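Local coordinates for C3-degrading proteinase (CppA protein) (Streptococcus pneumoniae, PDB 3E0R), which probably acts as a proteinase that degrades complement component C3, with domains related to the glyoxalase clan, at residues A[44-56]-A[144-156]. Residues are numbered along the deposited sequence; the frame is centred on the assembly and turned at random.
Sequences LSLGDQTGLEKLV and ASISLSKFEISME
Asp48 OD2 receives the backbone N-H of Phe151 at 2.9 Å, almost straight at 171°, on its anti side, while Lys54 NZ comes to the same oxygen from the syn side at 2.8 Å as a salt bridge; both donors sit somewhat out of the carboxylate plane. The ammonium group then reaches across to Phe151 O, 2.8 Å from NZ and nearly in line with the C=O bond, so both backbone polar atoms of Phe151 are paired with this ion pair. Lys54 can span that distance because its chain runs extended beyond CG; a water, weakly held by NZ, links it to Glu152 OE2. Residues 48-52 link strands 43-47 and 53-59 of one mixed sheet as a beta hairpin, and the type I turn, Asp48 to Gly51, lies against residues 147-150, just before strand 151-159 of the other sheet, with Asp48 reaching that strand's first residue. Within the turn, Asp48 OD1 takes the backbone N of Thr50 from above the carboxylate plane, an Asx turn, and also Thr50 OG1 on its syn lone pair, which leaves the carboxylate with four donors, two per oxygen. The one backbone-to-backbone bond between the segments, Gln49 N to Ser149 O at 3.1 Å, is more bent, at 150°, and its donor is tilted from the carbonyl plane. The Phe151 ring carries Asp48 OD2 over one face, near the rim, and meets Gly47 O at its edge, 3.4 Å from CE2.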
loop_
_atom_site.group_PDB
_atom_site.type_symbol
_atom_site.label_atom_id
_atom_site.label_comp_id
_atom_site.label_asym_id
_atom_site.label_seq_id
_atom_site.Cartn_x
_atom_site.Cartn_y
_atom_site.Cartn_z
ATOM N N LEU A 44 -2.064 -9.549 -8.901
ATOM C CA LEU A 44 -2.717 -8.457 -9.503
ATOM C C LEU A 44 -1.857 -7.170 -9.301
ATOM O O LEU A 44 -1.488 -6.742 -8.165
ATOM C CB LEU A 44 -4.107 -8.391 -8.874
ATOM C CG LEU A 44 -5.038 -7.257 -9.285
ATOM C CD1 LEU A 44 -5.351 -7.260 -10.785
ATOM C CD2 LEU A 44 -6.286 -7.339 -8.409
ATOM N N SER A 45 -1.525 -6.589 -10.437
ATOM C CA SER A 45 -0.780 -5.360 -10.523
ATOM C C SER A 45 -1.825 -4.292 -10.631
ATOM O O SER A 45 -2.560 -4.307 -11.575
ATOM C CB SER A 45 0.107 -5.377 -11.798
ATOM O OG SER A 45 0.980 -4.267 -11.874
ATOM N N LEU A 46 -1.909 -3.392 -9.635
ATOM C CA LEU A 46 -2.868 -2.286 -9.631
ATOM C C LEU A 46 -2.190 -0.903 -9.774
ATOM O O LEU A 46 -1.109 -0.652 -9.261
ATOM C CB LEU A 46 -3.748 -2.293 -8.355
ATOM C CG LEU A 46 -4.534 -3.585 -8.033
ATOM C CD1 LEU A 46 -4.806 -3.654 -6.529
ATOM C CD2 LEU A 46 -5.826 -3.607 -8.898
ATOM N N GLY A 47 -2.901 -0.003 -10.448
ATOM C CA GLY A 47 -2.436 1.356 -10.674
ATOM C C GLY A 47 -3.605 2.225 -11.111
ATOM O O GLY A 47 -4.694 1.978 -10.712
ATOM N N ASP A 48 -3.342 3.233 -11.932
ATOM C CA ASP A 48 -4.360 4.209 -12.371
ATOM C C ASP A 48 -4.246 4.386 -13.881
ATOM O O ASP A 48 -3.770 3.475 -14.589
ATOM C CB ASP A 48 -4.249 5.545 -11.558
ATOM C CG ASP A 48 -2.858 6.217 -11.672
ATOM O OD1 ASP A 48 -2.167 5.960 -12.669
ATOM O OD2 ASP A 48 -2.460 6.982 -10.761
ATOM N N GLN A 49 -4.685 5.518 -14.407
ATOM C CA GLN A 49 -4.702 5.687 -15.845
ATOM C C GLN A 49 -3.394 6.140 -16.357
ATOM O O GLN A 49 -3.250 6.249 -17.537
ATOM C CB GLN A 49 -5.682 6.720 -16.327
ATOM C CG GLN A 49 -6.856 6.902 -15.487
ATOM C CD GLN A 49 -8.075 6.199 -16.010
ATOM O OE1 GLN A 49 -7.984 5.026 -16.481
ATOM N NE2 GLN A 49 -9.250 6.882 -15.892
ATOM N N THR A 50 -2.436 6.422 -15.494
ATOM C CA THR A 50 -1.037 6.631 -15.941
ATOM C C THR A 50 -0.432 5.325 -16.464
ATOM O O THR A 50 0.509 5.311 -17.276
ATOM C CB THR A 50 -0.181 7.197 -14.817
ATOM O OG1 THR A 50 0.051 6.171 -13.837
ATOM C CG2 THR A 50 -0.863 8.426 -14.204
ATOM N N GLY A 51 -1.000 4.222 -15.996
ATOM C CA GLY A 51 -0.604 2.922 -16.463
ATOM C C GLY A 51 0.541 2.408 -15.650
ATOM O O GLY A 51 1.107 1.387 -15.994
ATOM N N LEU A 52 0.881 3.123 -14.571
ATOM C CA LEU A 52 2.003 2.789 -13.696
ATOM C C LEU A 52 1.504 2.016 -12.514
ATOM O O LEU A 52 0.488 2.365 -11.952
ATOM C CB LEU A 52 2.715 4.044 -13.188
ATOM C CG LEU A 52 3.399 4.962 -14.199
ATOM C CD1 LEU A 52 3.764 6.281 -13.495
ATOM C CD2 LEU A 52 4.637 4.332 -14.883
ATOM N N GLU A 53 2.238 0.958 -12.158
ATOM C CA GLU A 53 1.952 0.135 -11.033
ATOM C C GLU A 53 2.187 0.923 -9.743
ATOM O O GLU A 53 3.253 1.487 -9.545
ATOM C CB GLU A 53 2.849 -1.130 -11.076
ATOM C CG GLU A 53 2.668 -2.110 -9.934
ATOM C CD GLU A 53 3.580 -3.361 -10.019
ATOM O OE1 GLU A 53 3.061 -4.401 -10.458
ATOM O OE2 GLU A 53 4.788 -3.363 -9.617
ATOM N N LYS A 54 1.206 0.883 -8.845
ATOM C CA LYS A 54 1.275 1.542 -7.542
ATOM C C LYS A 54 0.985 0.628 -6.329
ATOM O O LYS A 54 1.363 0.945 -5.232
ATOM C CB LYS A 54 0.371 2.800 -7.585
ATOM C CG LYS A 54 0.729 3.654 -8.809
ATOM C CD LYS A 54 0.379 5.052 -8.717
ATOM C CE LYS A 54 0.916 5.851 -9.947
ATOM N NZ LYS A 54 0.221 7.161 -10.093
ATOM N N LEU A 55 0.307 -0.489 -6.558
ATOM C CA LEU A 55 -0.059 -1.451 -5.526
ATOM C C LEU A 55 -0.072 -2.824 -6.162
ATOM O O LEU A 55 -0.423 -2.969 -7.333
ATOM C CB LEU A 55 -1.439 -1.127 -4.943
ATOM C CG LEU A 55 -1.945 -2.095 -3.844
ATOM C CD1 LEU A 55 -1.058 -2.152 -2.609
ATOM C CD2 LEU A 55 -3.357 -1.722 -3.483
ATOM N N VAL A 56 0.364 -3.830 -5.419
ATOM C CA VAL A 56 0.363 -5.213 -5.904
ATOM C C VAL A 56 -0.341 -6.039 -4.837
ATOM O O VAL A 56 -0.015 -5.911 -3.674
ATOM C CB VAL A 56 1.824 -5.749 -6.193
ATOM C CG1 VAL A 56 1.818 -7.249 -6.539
ATOM C CG2 VAL A 56 2.486 -4.950 -7.314
ATOM N N ALA A 144 -18.507 10.208 -15.871
ATOM C CA ALA A 144 -18.956 9.041 -16.660
ATOM C C ALA A 144 -18.243 7.726 -16.278
ATOM O O ALA A 144 -18.554 6.667 -16.838
ATOM C CB ALA A 144 -18.792 9.321 -18.180
ATOM N N SER A 145 -17.307 7.790 -15.325
ATOM C CA SER A 145 -16.559 6.604 -14.879
ATOM C C SER A 145 -16.066 6.763 -13.454
ATOM O O SER A 145 -15.558 7.830 -13.109
ATOM C CB SER A 145 -15.365 6.368 -15.811
ATOM O OG SER A 145 -14.634 5.242 -15.394
ATOM N N ILE A 146 -16.176 5.715 -12.630
ATOM C CA ILE A 146 -15.580 5.778 -11.271
ATOM C C ILE A 146 -14.063 5.684 -11.257
ATOM O O ILE A 146 -13.417 5.962 -10.237
ATOM C CB ILE A 146 -16.099 4.685 -10.291
ATOM C CG1 ILE A 146 -15.595 3.285 -10.718
ATOM C CG2 ILE A 146 -17.654 4.809 -10.111
ATOM C CD1 ILE A 146 -15.642 2.252 -9.621
ATOM N N SER A 147 -13.477 5.268 -12.370
ATOM C CA SER A 147 -12.050 5.052 -12.406
ATOM C C SER A 147 -11.285 6.265 -11.909
ATOM O O SER A 147 -11.571 7.379 -12.330
ATOM C CB SER A 147 -11.608 4.619 -13.795
ATOM O OG SER A 147 -11.867 3.225 -13.943
ATOM N N LEU A 148 -10.357 6.029 -10.964
ATOM C CA LEU A 148 -9.435 7.062 -10.477
ATOM C C LEU A 148 -8.458 7.313 -11.597
ATOM O O LEU A 148 -7.773 6.393 -12.027
ATOM C CB LEU A 148 -8.673 6.636 -9.209
ATOM C CG LEU A 148 -9.469 6.538 -7.899
ATOM C CD1 LEU A 148 -8.593 6.058 -6.756
ATOM C CD2 LEU A 148 -10.202 7.859 -7.511
ATOM N N SER A 149 -8.405 8.557 -12.068
ATOM C CA SER A 149 -7.487 8.925 -13.149
ATOM C C SER A 149 -6.018 8.949 -12.717
ATOM O O SER A 149 -5.189 8.351 -13.390
ATOM C CB SER A 149 -7.882 10.245 -13.805
ATOM O OG SER A 149 -7.484 11.333 -12.996
ATOM N N LYS A 150 -5.735 9.645 -11.603
ATOM C CA LYS A 150 -4.415 9.709 -10.946
ATOM C C LYS A 150 -4.515 9.648 -9.394
ATOM O O LYS A 150 -5.271 10.369 -8.751
ATOM C CB LYS A 150 -3.617 10.923 -11.420
ATOM C CG LYS A 150 -2.589 11.542 -10.443
ATOM C CD LYS A 150 -1.338 10.718 -10.204
ATOM C CE LYS A 150 -0.155 11.526 -9.676
ATOM N NZ LYS A 150 -0.290 11.989 -8.278
ATOM N N PHE A 151 -3.720 8.757 -8.821
ATOM C CA PHE A 151 -3.518 8.676 -7.372
ATOM C C PHE A 151 -2.064 8.264 -7.045
ATOM O O PHE A 151 -1.321 7.757 -7.893
ATOM C CB PHE A 151 -4.569 7.750 -6.679
ATOM C CG PHE A 151 -4.406 6.278 -6.973
ATOM C CD1 PHE A 151 -3.508 5.497 -6.255
ATOM C CD2 PHE A 151 -5.146 5.658 -7.961
ATOM C CE1 PHE A 151 -3.322 4.168 -6.531
ATOM C CE2 PHE A 151 -4.969 4.305 -8.258
ATOM C CZ PHE A 151 -4.057 3.573 -7.550
ATOM N N GLU A 152 -1.701 8.467 -5.769
ATOM C CA GLU A 152 -0.362 8.251 -5.237
ATOM C C GLU A 152 -0.593 7.468 -3.961
ATOM O O GLU A 152 -1.431 7.841 -3.153
ATOM C CB GLU A 152 0.305 9.609 -4.932
ATOM C CG GLU A 152 1.750 9.730 -5.252
ATOM C CD GLU A 152 2.079 10.814 -6.362
ATOM O OE1 GLU A 152 2.161 12.031 -5.994
ATOM O OE2 GLU A 152 2.295 10.450 -7.579
ATOM N N ILE A 153 0.161 6.390 -3.780
ATOM C CA ILE A 153 0.100 5.550 -2.595
ATOM C C ILE A 153 1.135 6.018 -1.606
ATOM O O ILE A 153 2.273 6.283 -1.942
ATOM C CB ILE A 153 0.387 4.047 -2.904
ATOM C CG1 ILE A 153 -0.644 3.484 -3.862
ATOM C CG2 ILE A 153 0.467 3.140 -1.609
ATOM C CD1 ILE A 153 -1.968 3.562 -3.478
ATOM N N SER A 154 0.736 6.128 -0.359
ATOM C CA SER A 154 1.735 6.140 0.710
ATOM C C SER A 154 1.198 5.225 1.790
ATOM O O SER A 154 0.142 4.588 1.609
ATOM C CB SER A 154 1.997 7.572 1.177
ATOM O OG SER A 154 0.847 8.196 1.669
HETATM N N MSE A 155 1.897 5.132 2.911
HETATM C CA MSE A 155 1.395 4.251 3.976
HETATM C C MSE A 155 1.898 4.575 5.373
HETATM O O MSE A 155 2.956 5.191 5.551
HETATM C CB MSE A 155 1.788 2.815 3.627
HETATM C CG MSE A 155 3.251 2.580 3.766
HETATM SE SE MSE A 155 3.804 1.147 2.634
HETATM C CE MSE A 155 4.202 2.219 1.025
ATOM N N GLU A 156 1.141 4.132 6.361
ATOM C CA GLU A 156 1.604 4.140 7.724
ATOM C C GLU A 156 1.912 2.700 8.081
ATOM O O GLU A 156 1.120 1.814 7.756
ATOM C CB GLU A 156 0.559 4.717 8.645
ATOM C CG GLU A 156 0.440 6.196 8.540
ATOM C CD GLU A 156 -0.930 6.725 8.888
ATOM O OE1 GLU A 156 -1.787 5.987 9.420
ATOM O OE2 GLU A 156 -1.134 7.926 8.648
HETATM O O HOH W 1 2.374 7.638 -7.883
#